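Local atomic coordinates of protein secretion chaperonin CsaA (Picrophilus torridus, PDB entry 5ZDI), a protein that probably binds tRNA through an OB-fold domain and probably acts as a chaperone in protein secretion. Residues L33-G38 against S79-L84. Residues are numbered along the deposited sequence; the frame is centred on the assembly and turned at random.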
ATOM      1  N   LEU A  33      13.059 -12.950   0.939  1.00 16.68           N
ATOM      2  CA  LEU A  33      11.856 -13.221   1.664  1.00 16.45           C
ATOM      3  C   LEU A  33      11.018 -14.297   0.969  1.00 16.29           C
ATOM      4  O   LEU A  33      10.875 -14.266  -0.243  1.00 16.51           O
ATOM      5  CB  LEU A  33      10.939 -11.965   1.642  1.00 15.30           C
ATOM      6  CG  LEU A  33      11.529 -10.667   2.083  1.00 14.93           C
ATOM      7  CD1 LEU A  33      10.463  -9.585   2.062  1.00 15.89           C
ATOM      8  CD2 LEU A  33      12.041 -10.812   3.492  1.00 13.27           C
ATOM      9  N   LYS A  34      10.500 -15.239   1.755  1.00 16.55           N
ATOM     10  CA  LYS A  34       9.534 -16.230   1.308  1.00 16.97           C
ATOM     11  C   LYS A  34       8.208 -15.864   1.965  1.00 16.84           C
ATOM     12  O   LYS A  34       8.081 -15.827   3.176  1.00 14.55           O
ATOM     13  CB  LYS A  34      10.006 -17.633   1.626  1.00 16.95           C
ATOM     14  CG  LYS A  34       8.943 -18.641   1.253  1.00 19.08           C
ATOM     15  CD  LYS A  34       9.521 -20.034   1.430  1.00 21.54           C
ATOM     16  CE  LYS A  34       8.459 -21.061   1.210  1.00 24.05           C
ATOM     17  NZ  LYS A  34       9.239 -22.327   1.099  1.00 24.22           N
ATOM     18  N   ILE A  35       7.219 -15.527   1.119  1.00 14.86           N
ATOM     19  CA  ILE A  35       5.977 -14.861   1.553  1.00 14.00           C
ATOM     20  C   ILE A  35       4.785 -15.719   1.089  1.00 14.77           C
ATOM     21  O   ILE A  35       4.753 -16.202  -0.087  1.00 15.55           O
ATOM     22  CB  ILE A  35       5.860 -13.491   0.872  1.00 13.90           C
ATOM     23  CG1 ILE A  35       7.127 -12.698   1.101  1.00 14.71           C
ATOM     24  CG2 ILE A  35       4.625 -12.757   1.328  1.00 13.77           C
ATOM     25  CD1 ILE A  35       7.178 -11.353   0.455  1.00 16.95           C
ATOM     26  N   TYR A  36       3.836 -15.878   1.988  1.00 14.35           N
ATOM     27  CA  TYR A  36       2.607 -16.682   1.712  1.00 15.09           C
ATOM     28  C   TYR A  36       1.504 -15.732   1.358  1.00 13.22           C
ATOM     29  O   TYR A  36       1.302 -14.765   2.050  1.00 16.17           O
ATOM     30  CB  TYR A  36       2.216 -17.469   2.946  1.00 15.38           C
ATOM     31  CG  TYR A  36       0.962 -18.332   2.737  1.00 16.01           C
ATOM     32  CD1 TYR A  36       0.951 -19.368   1.793  1.00 17.59           C
ATOM     33  CD2 TYR A  36      -0.204 -18.114   3.501  1.00 18.38           C
ATOM     34  CE1 TYR A  36      -0.181 -20.174   1.634  1.00 14.86           C
ATOM     35  CE2 TYR A  36      -1.368 -18.872   3.278  1.00 17.55           C
ATOM     36  CZ  TYR A  36      -1.327 -19.895   2.360  1.00 17.82           C
ATOM     37  OH  TYR A  36      -2.475 -20.655   2.165  1.00 18.75           O
ATOM     38  N   PHE A  37       0.802 -16.005   0.242  1.00 14.24           N
ATOM     39  CA  PHE A  37      -0.225 -15.125  -0.319  1.00 15.14           C
ATOM     40  C   PHE A  37      -1.568 -15.884  -0.425  1.00 17.06           C
ATOM     41  O   PHE A  37      -2.435 -15.544  -1.211  1.00 15.79           O
ATOM     42  CB  PHE A  37       0.245 -14.704  -1.704  1.00 16.64           C
ATOM     43  CG  PHE A  37       1.269 -13.610  -1.666  1.00 17.43           C
ATOM     44  CD1 PHE A  37       0.888 -12.277  -1.422  1.00 16.00           C
ATOM     45  CD2 PHE A  37       2.602 -13.871  -1.944  1.00 17.08           C
ATOM     46  CE1 PHE A  37       1.812 -11.246  -1.362  1.00 16.16           C
ATOM     47  CE2 PHE A  37       3.552 -12.834  -1.923  1.00 16.23           C
ATOM     48  CZ  PHE A  37       3.174 -11.551  -1.622  1.00 16.98           C
ATOM     49  N   GLY A  38      -1.717 -16.940   0.354  1.00 19.00           N
ATOM     50  CA  GLY A  38      -3.032 -17.613   0.457  1.00 19.66           C
ATOM     51  C   GLY A  38      -3.025 -18.903  -0.379  1.00 18.44           C
ATOM     52  O   GLY A  38      -2.081 -19.186  -1.166  1.00 18.81           O
ATOM     53  N   SER A  79      13.174 -12.778  -7.986  1.00 18.33           N
ATOM     54  CA  SER A  79      12.260 -12.000  -7.168  1.00 18.70           C
ATOM     55  C   SER A  79      10.936 -11.982  -7.928  1.00 17.85           C
ATOM     56  O   SER A  79      10.855 -11.429  -9.021  1.00 20.77           O
ATOM     57  CB  SER A  79      12.766 -10.630  -6.928  1.00 17.91           C
ATOM     58  OG  SER A  79      11.880  -9.944  -6.057  1.00 20.21           O
ATOM     59  N   GLU A  80       9.913 -12.527  -7.293  1.00 18.57           N
ATOM     60  CA  GLU A  80       8.611 -12.786  -7.922  1.00 17.82           C
ATOM     61  C   GLU A  80       7.572 -11.759  -7.617  1.00 16.14           C
ATOM     62  O   GLU A  80       6.555 -11.693  -8.319  1.00 17.47           O
ATOM     63  CB  GLU A  80       8.086 -14.115  -7.543  1.00 18.85           C
ATOM     64  CG  GLU A  80       8.971 -15.246  -8.061  1.00 19.37           C
ATOM     65  CD  GLU A  80       8.569 -16.621  -7.472  1.00 21.19           C
ATOM     66  OE1 GLU A  80       8.518 -16.835  -6.226  1.00 19.28           O
ATOM     67  OE2 GLU A  80       8.342 -17.548  -8.301  1.00 25.99           O
ATOM     68  N   VAL A  81       7.752 -11.061  -6.497  1.00 15.98           N
ATOM     69  CA  VAL A  81       6.787  -9.979  -6.081  1.00 15.74           C
ATOM     70  C   VAL A  81       7.582  -8.776  -5.551  1.00 15.68           C
ATOM     71  O   VAL A  81       8.733  -8.916  -5.148  1.00 15.35           O
ATOM     72  CB  VAL A  81       5.811 -10.427  -4.975  1.00 15.02           C
ATOM     73  CG1 VAL A  81       4.927 -11.579  -5.443  1.00 15.51           C
ATOM     74  CG2 VAL A  81       6.544 -10.811  -3.693  1.00 16.42           C
ATOM     75  N   LEU A  82       6.918  -7.620  -5.532  1.00 16.01           N
ATOM     76  CA  LEU A  82       7.500  -6.367  -5.024  1.00 15.83           C
ATOM     77  C   LEU A  82       6.769  -6.064  -3.726  1.00 15.19           C
ATOM     78  O   LEU A  82       5.537  -5.793  -3.766  1.00 14.47           O
ATOM     79  CB  LEU A  82       7.261  -5.215  -5.997  1.00 17.58           C
ATOM     80  CG  LEU A  82       7.733  -3.801  -5.553  1.00 18.64           C
ATOM     81  CD1 LEU A  82       9.243  -3.769  -5.401  1.00 22.11           C
ATOM     82  CD2 LEU A  82       7.111  -2.730  -6.394  1.00 18.06           C
ATOM     83  N   VAL A  83       7.511  -6.028  -2.643  1.00 15.09           N
ATOM     84  CA  VAL A  83       6.989  -5.685  -1.345  1.00 16.55           C
ATOM     85  C   VAL A  83       6.965  -4.144  -1.230  1.00 16.17           C
ATOM     86  O   VAL A  83       7.951  -3.506  -1.575  1.00 17.14           O
ATOM     87  CB  VAL A  83       7.811  -6.284  -0.247  1.00 17.53           C
ATOM     88  CG1 VAL A  83       7.247  -5.898   1.144  1.00 19.69           C
ATOM     89  CG2 VAL A  83       7.748  -7.779  -0.367  1.00 18.67           C
ATOM     90  N   LEU A  84       5.846  -3.567  -0.787  1.00 15.26           N
ATOM     91  CA  LEU A  84       5.684  -2.098  -0.842  1.00 14.96           C
ATOM     92  C   LEU A  84       6.129  -1.501   0.432  1.00 15.09           C
ATOM     93  O   LEU A  84       5.715  -1.957   1.539  1.00 16.11           O
ATOM     94  CB  LEU A  84       4.243  -1.704  -1.093  1.00 15.79           C
ATOM     95  CG  LEU A  84       3.806  -2.249  -2.486  1.00 16.59           C
ATOM     96  CD1 LEU A  84       2.405  -1.727  -2.704  1.00 20.04           C
ATOM     97  CD2 LEU A  84       4.789  -1.899  -3.562  1.00 16.83           C
TER
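Val81 and Val83 point into the core of the OB-fold barrel and meet Leu33, Ile35 and Phe37 coming from the other wall. The two strands, 31-36 and 77-88, do not pair with each other here: CA of Ile35 lies 9.1 Å from CA of Val81, and no hydrogen bond crosses. What joins them is purely apolar contact between residues that alternate along strand 31-36 and on past its end, all directed inward, while Lys34 and Tyr36 turn to the outer side.

Val81 gives up the most surface. It and Phe37 reach for each other from opposite directions, and both its methyls touch the ring: CG1 lies 4.0 Å from Phe37 CE2, and CG2 sits at the same distance from Phe37 CZ. With CG1 anti to its carbonyl carbon (chi1 -62°), Val81 has CG2 wedged between backbone N and carbonyl carbon. Both methyls come obliquely to the CE2–CZ side of the ring from the same side of its plane, CG1 standing further off the plane than CG2, and CG2 also comes within 4.2 Å of Ile35 CD1. Val67 and Ala65, the latter on strand 62-66, also touch both side chains, and Ser46 OG hydrogen-bonds Val81 O, tying this part of the chain to strand 43-48.

Two residues further on, Val83 works through one methyl. CG2, anti to the carbonyl carbon, rests against the CD1 methyls of both Leu33 and Ile35, the three forming a triangle: Leu33, which Val83 crosses at about a right angle, puts CD1 4.1 Å away, and Ile35 CD1 packs more closely, 3.7 Å from Val83 CG2.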